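Side-chain contacts in phosphatidylglycerophosphatase B (Bacillus subtilis, PDB 6FMX), which dephosphorylates phosphatidylglycerophosphate to phosphatidylglycerol in the cell membrane and also hydrolyses undecaprenyl pyrophosphate to supply the lipid carrier undecaprenyl phosphate: residues L28-L33 with F134-G139; L55-W60 with D124-V129. All blocks are in the same frame, centred on the assembly; numbering follows the deposited sequence.

Contact 1 (L28-L33 with F134-G139); sequences LFFLIL and FSFPSG. With OLC ((2R)-2,3-dihydroxypropyl (9Z)-octadec-9-enoate), chain C; WO4 (tungstate(VI)ion), chain G; OLC ((2R)-2,3-dihydroxypropyl (9Z)-octadec-9-enoate), chain D.
Phe30, on the transmembrane helix 21-36, faces the irregular chain of 134-139 with its CA 9.3 Å from the CA of Pro137, a gap bridged mainly by side chains. The Phe30 and Phe136 rings are nearly parallel (21°) but so far offset that they scarcely overlap, their centroids 5.5 Å apart. The touch is therefore made by the ends of the rings, Phe30 CE1 lying 3.5 Å from Phe136 CE1. Phe136 reaches across because its CG stands anti to the backbone N (chi1 -175°). Its far end also meets the helix one turn on, Leu33 CB lying 4.4 Å from Phe136 CZ, and the cis Pro137 offers CG to the Phe30 ring. Ile32, on another side of the helix, packs against two monoolein chains. Beyond the aromatic layer the chain turns polar: Ser138 OG donates to O4 of the tungstate at 2.8 Å, and Gly139 N gives O2 a nearly straight bond (173°). Lys115, Arg122 and Arg184 also bind this anion. Contact between the segments is thus wholly apolar, a buried hydrocarbon layer joining the lipid-facing helix to Phe136 and Pro137, where the chain enters motif II, whose polar groups hold the phosphate-like oxyanion.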
ATOM      1  N   LEU A  28     -16.114  -2.850  -1.611  1.00 28.94           N
ATOM      2  CA  LEU A  28     -17.202  -2.680  -0.656  1.00 34.88           C
ATOM      3  C   LEU A  28     -16.662  -2.390   0.741  1.00 35.84           C
ATOM      4  O   LEU A  28     -17.247  -1.597   1.486  1.00 32.77           O
ATOM      5  CB  LEU A  28     -18.083  -3.927  -0.646  1.00 39.26           C
ATOM      6  CG  LEU A  28     -18.902  -4.108  -1.928  1.00 38.98           C
ATOM      7  CD1 LEU A  28     -19.705  -5.400  -1.900  1.00 44.97           C
ATOM      8  CD2 LEU A  28     -19.813  -2.916  -2.143  1.00 40.24           C
ATOM      9  N   PHE A  29     -15.547  -3.023   1.109  1.00 31.02           N
ATOM     10  CA  PHE A  29     -14.938  -2.741   2.404  1.00 35.73           C
ATOM     11  C   PHE A  29     -14.502  -1.286   2.495  1.00 33.29           C
ATOM     12  O   PHE A  29     -14.639  -0.656   3.548  1.00 32.18           O
ATOM     13  CB  PHE A  29     -13.746  -3.665   2.648  1.00 34.37           C
ATOM     14  CG  PHE A  29     -12.984  -3.345   3.905  1.00 38.16           C
ATOM     15  CD1 PHE A  29     -13.485  -3.696   5.147  1.00 43.82           C
ATOM     16  CD2 PHE A  29     -11.773  -2.676   3.843  1.00 39.82           C
ATOM     17  CE1 PHE A  29     -12.784  -3.398   6.305  1.00 46.52           C
ATOM     18  CE2 PHE A  29     -11.070  -2.380   4.999  1.00 41.48           C
ATOM     19  CZ  PHE A  29     -11.580  -2.740   6.233  1.00 42.60           C
ATOM     20  N   PHE A  30     -13.965  -0.733   1.406  1.00 28.37           N
ATOM     21  CA  PHE A  30     -13.534   0.660   1.443  1.00 31.69           C
ATOM     22  C   PHE A  30     -14.718   1.601   1.629  1.00 30.91           C
ATOM     23  O   PHE A  30     -14.632   2.569   2.395  1.00 28.24           O
ATOM     24  CB  PHE A  30     -12.761   1.030   0.180  1.00 27.14           C
ATOM     25  CG  PHE A  30     -12.446   2.492   0.088  1.00 27.11           C
ATOM     26  CD1 PHE A  30     -11.356   3.020   0.761  1.00 24.87           C
ATOM     27  CD2 PHE A  30     -13.233   3.341  -0.668  1.00 28.12           C
ATOM     28  CE1 PHE A  30     -11.068   4.368   0.688  1.00 25.27           C
ATOM     29  CE2 PHE A  30     -12.941   4.692  -0.746  1.00 29.36           C
ATOM     30  CZ  PHE A  30     -11.861   5.205  -0.066  1.00 27.97           C
ATOM     31  N   LEU A  31     -15.822   1.349   0.913  1.00 29.69           N
ATOM     32  CA  LEU A  31     -17.001   2.201   1.050  1.00 30.68           C
ATOM     33  C   LEU A  31     -17.517   2.194   2.478  1.00 31.69           C
ATOM     34  O   LEU A  31     -17.877   3.242   3.028  1.00 32.05           O
ATOM     35  CB  LEU A  31     -18.110   1.746   0.097  1.00 35.32           C
ATOM     36  CG  LEU A  31     -17.871   1.795  -1.410  1.00 36.60           C
ATOM     37  CD1 LEU A  31     -19.113   1.304  -2.182  1.00 34.39           C
ATOM     38  CD2 LEU A  31     -17.502   3.206  -1.823  1.00 37.71           C
ATOM     39  N   ILE A  32     -17.569   1.014   3.089  1.00 30.86           N
ATOM     40  CA  ILE A  32     -18.062   0.906   4.452  1.00 31.89           C
ATOM     41  C   ILE A  32     -17.145   1.664   5.405  1.00 32.36           C
ATOM     42  O   ILE A  32     -17.611   2.377   6.302  1.00 30.90           O
ATOM     43  CB  ILE A  32     -18.216  -0.577   4.827  1.00 38.13           C
ATOM     44  CG1 ILE A  32     -19.479  -1.123   4.157  1.00 43.60           C
ATOM     45  CG2 ILE A  32     -18.291  -0.753   6.327  1.00 40.93           C
ATOM     46  CD1 ILE A  32     -19.589  -2.615   4.197  1.00 50.39           C
ATOM     47  N   LEU A  33     -15.829   1.559   5.194  1.00 30.74           N
ATOM     48  CA  LEU A  33     -14.883   2.324   6.005  1.00 31.33           C
ATOM     49  C   LEU A  33     -15.025   3.825   5.775  1.00 26.58           C
ATOM     50  O   LEU A  33     -14.980   4.612   6.731  1.00 26.60           O
ATOM     51  CB  LEU A  33     -13.452   1.884   5.703  1.00 32.82           C
ATOM     52  CG  LEU A  33     -12.768   0.971   6.705  1.00 39.67           C
ATOM     53  CD1 LEU A  33     -11.308   0.817   6.321  1.00 37.72           C
ATOM     54  CD2 LEU A  33     -12.898   1.568   8.095  1.00 39.79           C
ATOM     55  N   PHE A 134      -4.363  15.483   3.571  1.00 36.43           N
ATOM     56  CA  PHE A 134      -5.397  14.892   4.404  1.00 31.83           C
ATOM     57  C   PHE A 134      -5.060  13.433   4.708  1.00 30.19           C
ATOM     58  O   PHE A 134      -4.136  12.845   4.138  1.00 32.11           O
ATOM     59  CB  PHE A 134      -6.765  15.032   3.734  1.00 30.08           C
ATOM     60  CG  PHE A 134      -7.288  16.440   3.756  1.00 30.90           C
ATOM     61  CD1 PHE A 134      -7.533  17.070   4.957  1.00 32.91           C
ATOM     62  CD2 PHE A 134      -7.499  17.141   2.582  1.00 34.86           C
ATOM     63  CE1 PHE A 134      -7.996  18.381   4.993  1.00 41.45           C
ATOM     64  CE2 PHE A 134      -7.965  18.444   2.607  1.00 38.98           C
ATOM     65  CZ  PHE A 134      -8.210  19.066   3.813  1.00 40.53           C
ATOM     66  N   SER A 135      -5.827  12.852   5.631  1.00 30.44           N
ATOM     67  CA  SER A 135      -5.423  11.612   6.289  1.00 30.40           C
ATOM     68  C   SER A 135      -5.938  10.351   5.600  1.00 26.62           C
ATOM     69  O   SER A 135      -5.270   9.314   5.650  1.00 26.26           O
ATOM     70  CB  SER A 135      -5.902  11.622   7.742  1.00 26.22           C
ATOM     71  OG  SER A 135      -5.102  10.782   8.539  1.00 29.24           O
ATOM     72  N   PHE A 136      -7.110  10.399   4.962  1.00 27.94           N
ATOM     73  CA  PHE A 136      -7.794   9.189   4.505  1.00 24.54           C
ATOM     74  C   PHE A 136      -7.970   9.191   2.986  1.00 24.83           C
ATOM     75  O   PHE A 136      -8.534  10.149   2.439  1.00 23.43           O
ATOM     76  CB  PHE A 136      -9.185   9.064   5.183  1.00 26.65           C
ATOM     77  CG  PHE A 136      -9.923   7.779   4.851  1.00 25.21           C
ATOM     78  CD1 PHE A 136     -10.733   7.699   3.730  1.00 25.77           C
ATOM     79  CD2 PHE A 136      -9.815   6.663   5.670  1.00 24.41           C
ATOM     80  CE1 PHE A 136     -11.409   6.521   3.417  1.00 25.25           C
ATOM     81  CE2 PHE A 136     -10.501   5.480   5.370  1.00 22.90           C
ATOM     82  CZ  PHE A 136     -11.295   5.415   4.245  1.00 22.74           C
ATOM     83  N   PRO A 137      -7.551   8.129   2.276  1.00 24.77           N
ATOM     84  CA  PRO A 137      -6.848   6.932   2.763  1.00 24.70           C
ATOM     85  C   PRO A 137      -5.335   7.142   2.814  1.00 24.52           C
ATOM     86  O   PRO A 137      -4.849   8.059   2.151  1.00 25.46           O
ATOM     87  CB  PRO A 137      -7.211   5.859   1.729  1.00 25.78           C
ATOM     88  CG  PRO A 137      -7.498   6.627   0.468  1.00 28.31           C
ATOM     89  CD  PRO A 137      -7.964   8.006   0.866  1.00 26.92           C
ATOM     90  N   SER A 138      -4.607   6.308   3.567  1.00 23.21           N
ATOM     91  CA  SER A 138      -3.164   6.484   3.710  1.00 23.91           C
ATOM     92  C   SER A 138      -2.447   6.153   2.409  1.00 26.15           C
ATOM     93  O   SER A 138      -2.585   5.049   1.879  1.00 26.29           O
ATOM     94  CB  SER A 138      -2.626   5.601   4.841  1.00 24.56           C
ATOM     95  OG  SER A 138      -1.217   5.451   4.730  1.00 24.25           O
ATOM     96  N   GLY A 139      -1.664   7.106   1.904  1.00 26.40           N
ATOM     97  CA  GLY A 139      -0.971   6.878   0.648  1.00 28.87           C
ATOM     98  C   GLY A 139       0.147   5.854   0.756  1.00 28.02           C
ATOM     99  O   GLY A 139       0.336   5.046  -0.152  1.00 26.13           O
TER
HETATM  100  C18 OLC C 302     -14.805  -8.609   2.606  1.00 61.23           C
HETATM  101  C10 OLC C 302     -16.596  -6.199   6.638  1.00 62.24           C
HETATM  102  C9  OLC C 302     -16.481  -5.444   7.711  1.00 62.08           C
HETATM  103  C17 OLC C 302     -16.211  -8.610   3.210  1.00 61.31           C
HETATM  104  C11 OLC C 302     -16.741  -5.594   5.239  1.00 64.46           C
HETATM  105  C8  OLC C 302     -16.474  -3.921   7.589  1.00 60.43           C
HETATM  106  C24 OLC C 302     -21.330   1.851  15.456  1.00 43.86           C
HETATM  107  C16 OLC C 302     -17.305  -8.486   2.145  1.00 57.93           C
HETATM  108  C12 OLC C 302     -18.088  -6.043   4.668  1.00 59.63           C
HETATM  109  C7  OLC C 302     -16.000  -3.296   8.902  1.00 63.02           C
HETATM  110  C15 OLC C 302     -17.271  -7.132   1.435  1.00 54.20           C
HETATM  111  C13 OLC C 302     -18.287  -5.669   3.203  1.00 54.44           C
HETATM  112  C6  OLC C 302     -15.517  -1.865   8.652  1.00 56.91           C
HETATM  113  C14 OLC C 302     -17.029  -5.978   2.408  1.00 54.63           C
HETATM  114  C5  OLC C 302     -14.491  -1.479   9.714  1.00 60.65           C
HETATM  115  C4  OLC C 302     -14.973  -0.237  10.455  1.00 59.95           C
HETATM  116  C3  OLC C 302     -15.975  -0.649  11.530  1.00 59.35           C
HETATM  117  C2  OLC C 302     -17.340  -0.080  11.163  1.00 52.46           C
HETATM  118  C21 OLC C 302     -19.757   0.709  13.920  1.00 47.37           C
HETATM  119  C1  OLC C 302     -18.252  -0.189  12.377  1.00 55.02           C
HETATM  120  C22 OLC C 302     -20.732   1.853  14.056  1.00 44.05           C
HETATM  121  O19 OLC C 302     -18.222  -1.161  13.056  1.00 65.93           O
HETATM  122  O25 OLC C 302     -21.913   3.107  15.677  1.00 47.20           O
HETATM  123  O23 OLC C 302     -20.002   3.024  13.856  1.00 49.43           O
HETATM  124  O20 OLC C 302     -19.116   0.864  12.688  1.00 48.60           O
HETATM  125  W   WO4 G 306       0.460   9.388   3.704  0.60 32.04           W
HETATM  126  O1  WO4 G 306       0.970  10.540   5.306  0.60 23.62           O
HETATM  127  O2  WO4 G 306      -1.455   9.737   3.130  0.60 25.41           O
HETATM  128  O3  WO4 G 306       1.609   9.933   2.113  0.60 29.60           O
HETATM  129  O4  WO4 G 306       0.630   7.467   4.259  0.60 26.57           O
HETATM  130  C18 OLC D 303     -23.460  -3.226   3.063  1.00 56.72           C
HETATM  131  C10 OLC D 303     -22.184   3.783   2.262  1.00 47.88           C
HETATM  132  C9  OLC D 303     -21.812   4.740   1.436  1.00 48.07           C
HETATM  133  C17 OLC D 303     -22.423  -3.595   2.006  1.00 56.83           C
HETATM  134  C11 OLC D 303     -21.225   2.652   2.610  1.00 47.69           C
HETATM  135  C8  OLC D 303     -20.417   4.729   0.814  1.00 46.24           C
HETATM  136  C24 OLC D 303     -21.261  14.058   7.833  1.00 59.43           C
HETATM  137  C16 OLC D 303     -22.490  -2.574   0.873  1.00 56.24           C
HETATM  138  C12 OLC D 303     -21.906   1.310   2.370  1.00 50.43           C
HETATM  139  C7  OLC D 303     -19.980   6.150   0.464  1.00 46.85           C
HETATM  140  C15 OLC D 303     -22.114  -1.194   1.410  1.00 57.48           C
HETATM  141  C13 OLC D 303     -22.513   1.265   0.966  1.00 58.44           C
HETATM  142  C6  OLC D 303     -19.391   6.816   1.705  1.00 45.67           C
HETATM  143  C14 OLC D 303     -22.413  -0.133   0.350  1.00 54.93           C
HETATM  144  C5  OLC D 303     -19.597   8.326   1.603  1.00 46.03           C
HETATM  145  C4  OLC D 303     -19.393   8.962   2.972  1.00 43.48           C
HETATM  146  C3  OLC D 303     -20.742   9.135   3.661  1.00 45.91           C
HETATM  147  C2  OLC D 303     -20.537   9.792   5.021  1.00 44.94           C
HETATM  148  C21 OLC D 303     -20.418  13.501   5.576  1.00 48.53           C
HETATM  149  C1  OLC D 303     -20.425  11.304   4.845  1.00 48.50           C
HETATM  150  C22 OLC D 303     -21.377  14.381   6.351  1.00 58.11           C
HETATM  151  O19 OLC D 303     -20.181  11.766   3.782  1.00 51.06           O
HETATM  152  O25 OLC D 303     -20.968  15.244   8.517  1.00 74.00           O
HETATM  153  O23 OLC D 303     -21.022  15.716   6.136  1.00 71.31           O
HETATM  154  O20 OLC D 303     -20.623  12.163   5.931  1.00 54.09           O

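Contact 2 (L55-W60 with D124-V129); sequences LIRQPW and DFAPLV
Arg57 makes a surface contact on the probably extracellular side, clamping a backbone carbonyl of the loop between helices 96-118 and 139-158 from the turn just ahead of helix 59-70. Its guanidinium meets Ala126 O end-on with both terminal nitrogens, NH2 at 2.8 Å and NH1 at 3.0 Å from that one oxygen. The acceptor lies almost in the guanidinium plane; the NH1 donor sits in the carbonyl plane on a lone pair, whereas NH2 is tilted 27° from it. N-H...O angles of 139° for NH1 and 150° for NH2 show both bonds bent, as sharing one atom demands. Leu128 comes from the opposite direction and lays CD1 over the centre of one guanidinium face, 3.6 Å from Arg57 CZ. Ala126 CB sits off the plane, on the side opposite Leu128, 3.6 Å from Arg57 NH1. An extended chain from CG to NE carries the charged group across to the loop. Tyr186 O also accepts from NH2, tying in the end of helix 166-186. A methionine here would probably leave Ala126 O and Tyr186 O without these donors and loosen the loop's hold on the turn. This bidentate, end-on arginine-to-carbonyl interaction cross-links two connections beside the phosphatase site, the Arg57 side chain about 10 Å from that of His190, the probable nucleophile.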
ATOM      1  N   LEU A  55       2.582   4.563  23.366  1.00 32.80           N
ATOM      2  CA  LEU A  55       3.081   3.917  24.579  1.00 34.03           C
ATOM      3  C   LEU A  55       4.156   2.880  24.302  1.00 35.87           C
ATOM      4  O   LEU A  55       4.957   2.585  25.192  1.00 36.49           O
ATOM      5  CB  LEU A  55       1.929   3.256  25.337  1.00 38.78           C
ATOM      6  CG  LEU A  55       0.843   4.202  25.848  1.00 40.31           C
ATOM      7  CD1 LEU A  55      -0.041   3.499  26.864  1.00 44.15           C
ATOM      8  CD2 LEU A  55       1.438   5.478  26.434  1.00 42.00           C
ATOM      9  N   ILE A  56       4.184   2.309  23.096  1.00 32.51           N
ATOM     10  CA  ILE A  56       5.196   1.319  22.748  1.00 31.81           C
ATOM     11  C   ILE A  56       6.468   1.965  22.220  1.00 30.44           C
ATOM     12  O   ILE A  56       7.490   1.279  22.075  1.00 30.88           O
ATOM     13  CB  ILE A  56       4.623   0.319  21.718  1.00 37.01           C
ATOM     14  CG1 ILE A  56       5.457  -0.969  21.648  1.00 44.33           C
ATOM     15  CG2 ILE A  56       4.441   0.973  20.343  1.00 41.60           C
ATOM     16  CD1 ILE A  56       5.874  -1.556  22.993  1.00 45.26           C
ATOM     17  N   ARG A  57       6.448   3.266  21.948  1.00 28.95           N
ATOM     18  CA  ARG A  57       7.577   3.903  21.288  1.00 28.05           C
ATOM     19  C   ARG A  57       8.833   3.846  22.146  1.00 29.03           C
ATOM     20  O   ARG A  57       8.778   3.942  23.375  1.00 26.57           O
ATOM     21  CB  ARG A  57       7.248   5.359  20.960  1.00 25.85           C
ATOM     22  CG  ARG A  57       6.319   5.542  19.777  1.00 28.43           C
ATOM     23  CD  ARG A  57       6.018   7.012  19.577  1.00 23.46           C
ATOM     24  NE  ARG A  57       5.010   7.248  18.548  1.00 22.91           N
ATOM     25  CZ  ARG A  57       4.588   8.458  18.209  1.00 25.42           C
ATOM     26  NH1 ARG A  57       5.084   9.521  18.836  1.00 23.82           N
ATOM     27  NH2 ARG A  57       3.664   8.613  17.269  1.00 25.27           N
ATOM     28  N   GLN A  58       9.962   3.666  21.473  1.00 27.53           N
ATOM     29  CA  GLN A  58      11.302   3.945  21.956  1.00 26.91           C
ATOM     30  C   GLN A  58      12.042   4.685  20.865  1.00 27.98           C
ATOM     31  O   GLN A  58      11.722   4.533  19.674  1.00 29.65           O
ATOM     32  CB  GLN A  58      12.052   2.655  22.328  1.00 28.20           C
ATOM     33  CG  GLN A  58      11.429   1.857  23.473  1.00 28.15           C
ATOM     34  CD  GLN A  58      11.449   2.602  24.800  1.00 30.23           C
ATOM     35  OE1 GLN A  58      12.315   3.444  25.041  1.00 29.83           O
ATOM     36  NE2 GLN A  58      10.503   2.281  25.672  1.00 31.25           N
ATOM     37  N   PRO A  59      13.016   5.534  21.218  1.00 26.65           N
ATOM     38  CA  PRO A  59      13.754   6.266  20.180  1.00 27.71           C
ATOM     39  C   PRO A  59      14.434   5.364  19.162  1.00 30.86           C
ATOM     40  O   PRO A  59      14.408   5.675  17.963  1.00 30.90           O
ATOM     41  CB  PRO A  59      14.764   7.085  20.992  1.00 30.37           C
ATOM     42  CG  PRO A  59      14.058   7.341  22.271  1.00 26.69           C
ATOM     43  CD  PRO A  59      13.285   6.077  22.566  1.00 26.46           C
ATOM     44  N   TRP A  60      15.045   4.255  19.594  1.00 27.22           N
ATOM     45  CA  TRP A  60      15.618   3.330  18.620  1.00 29.51           C
ATOM     46  C   TRP A  60      14.548   2.811  17.666  1.00 29.09           C
ATOM     47  O   TRP A  60      14.762   2.754  16.448  1.00 27.45           O
ATOM     48  CB  TRP A  60      16.331   2.175  19.327  1.00 26.50           C
ATOM     49  CG  TRP A  60      15.454   1.157  20.015  1.00 27.04           C
ATOM     50  CD1 TRP A  60      15.098   1.144  21.324  1.00 26.09           C
ATOM     51  CD2 TRP A  60      14.875  -0.022  19.432  1.00 28.09           C
ATOM     52  NE1 TRP A  60      14.316   0.047  21.597  1.00 29.63           N
ATOM     53  CE2 TRP A  60      14.165  -0.685  20.449  1.00 27.59           C
ATOM     54  CE3 TRP A  60      14.878  -0.569  18.148  1.00 31.87           C
ATOM     55  CZ2 TRP A  60      13.465  -1.872  20.223  1.00 30.28           C
ATOM     56  CZ3 TRP A  60      14.187  -1.744  17.922  1.00 32.72           C
ATOM     57  CH2 TRP A  60      13.485  -2.383  18.955  1.00 32.95           C
ATOM     58  N   ASP A 124      -2.512  14.194  14.559  1.00 29.30           N
ATOM     59  CA  ASP A 124      -1.849  15.364  15.151  1.00 31.39           C
ATOM     60  C   ASP A 124      -1.790  15.322  16.678  1.00 28.39           C
ATOM     61  O   ASP A 124      -1.811  16.363  17.339  1.00 31.15           O
ATOM     62  CB  ASP A 124      -2.484  16.671  14.671  1.00 33.14           C
ATOM     63  CG  ASP A 124      -1.795  17.208  13.432  1.00 37.86           C
ATOM     64  OD1 ASP A 124      -0.538  17.238  13.427  1.00 40.47           O
ATOM     65  OD2 ASP A 124      -2.487  17.570  12.458  1.00 35.65           O
ATOM     66  N   PHE A 125      -1.686  14.127  17.252  1.00 29.64           N
ATOM     67  CA  PHE A 125      -1.345  13.983  18.660  1.00 27.35           C
ATOM     68  C   PHE A 125       0.157  13.964  18.870  1.00 29.70           C
ATOM     69  O   PHE A 125       0.661  14.615  19.789  1.00 27.34           O
ATOM     70  CB  PHE A 125      -1.952  12.702  19.233  1.00 26.39           C
ATOM     71  CG  PHE A 125      -3.427  12.591  19.009  1.00 28.25           C
ATOM     72  CD1 PHE A 125      -4.300  13.462  19.645  1.00 27.55           C
ATOM     73  CD2 PHE A 125      -3.946  11.622  18.162  1.00 25.44           C
ATOM     74  CE1 PHE A 125      -5.662  13.375  19.436  1.00 28.74           C
ATOM     75  CE2 PHE A 125      -5.312  11.526  17.955  1.00 26.42           C
ATOM     76  CZ  PHE A 125      -6.169  12.404  18.593  1.00 29.53           C
ATOM     77  N   ALA A 126       0.874  13.246  18.022  1.00 27.47           N
ATOM     78  CA  ALA A 126       2.284  12.987  18.258  1.00 27.25           C
ATOM     79  C   ALA A 126       2.986  12.513  16.996  1.00 26.52           C
ATOM     80  O   ALA A 126       3.614  11.446  17.006  1.00 26.68           O
ATOM     81  CB  ALA A 126       2.436  11.942  19.363  1.00 27.72           C
ATOM     82  N   PRO A 127       2.944  13.270  15.903  1.00 28.70           N
ATOM     83  CA  PRO A 127       3.557  12.783  14.663  1.00 28.76           C
ATOM     84  C   PRO A 127       5.069  12.743  14.800  1.00 27.09           C
ATOM     85  O   PRO A 127       5.672  13.613  15.430  1.00 27.10           O
ATOM     86  CB  PRO A 127       3.120  13.817  13.621  1.00 29.00           C
ATOM     87  CG  PRO A 127       2.991  15.088  14.423  1.00 30.90           C
ATOM     88  CD  PRO A 127       2.506  14.674  15.788  1.00 28.83           C
ATOM     89  N   LEU A 128       5.683  11.720  14.210  1.00 26.54           N
ATOM     90  CA  LEU A 128       7.134  11.648  14.157  1.00 28.30           C
ATOM     91  C   LEU A 128       7.680  11.961  12.773  1.00 33.68           C
ATOM     92  O   LEU A 128       8.899  12.068  12.608  1.00 32.68           O
ATOM     93  CB  LEU A 128       7.615  10.262  14.594  1.00 27.41           C
ATOM     94  CG  LEU A 128       7.462   9.998  16.090  1.00 26.68           C
ATOM     95  CD1 LEU A 128       7.723   8.526  16.399  1.00 25.69           C
ATOM     96  CD2 LEU A 128       8.393  10.927  16.894  1.00 26.56           C
ATOM     97  N   VAL A 129       6.814  12.106  11.777  1.00 29.92           N
ATOM     98  CA  VAL A 129       7.231  12.445  10.425  1.00 37.75           C
ATOM     99  C   VAL A 129       6.312  13.533   9.895  1.00 35.21           C
ATOM    100  O   VAL A 129       5.209  13.762  10.401  1.00 33.91           O
ATOM    101  CB  VAL A 129       7.235  11.224   9.472  1.00 33.66           C
ATOM    102  CG1 VAL A 129       8.409  10.304   9.793  1.00 36.26           C
ATOM    103  CG2 VAL A 129       5.920  10.470   9.527  1.00 32.15           C
TER

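In the fold
Both contacts use the connection between helices 96-118 and 139-158, contact 2 earlier in it and contact 1 at its end, where motif II leads into helix 139-158. Along the chain the segments come in the order 28-33, 55-60, 124-129, 134-139, so that contact 2 is nested inside the chain loop closed by contact 1. The centres of the two contacts are about 23 Å apart and their nearest atoms about 7 Å, without touching. Contact 1 lies buried, its centre about 12 Å from that of the chain; contact 2 lies at the surface, its centre about 21 Å from that of the chain. The connection leading to the tungstate pocket is thus held at two depths, by helix 21-36 and by the turn ahead of helix 59-70.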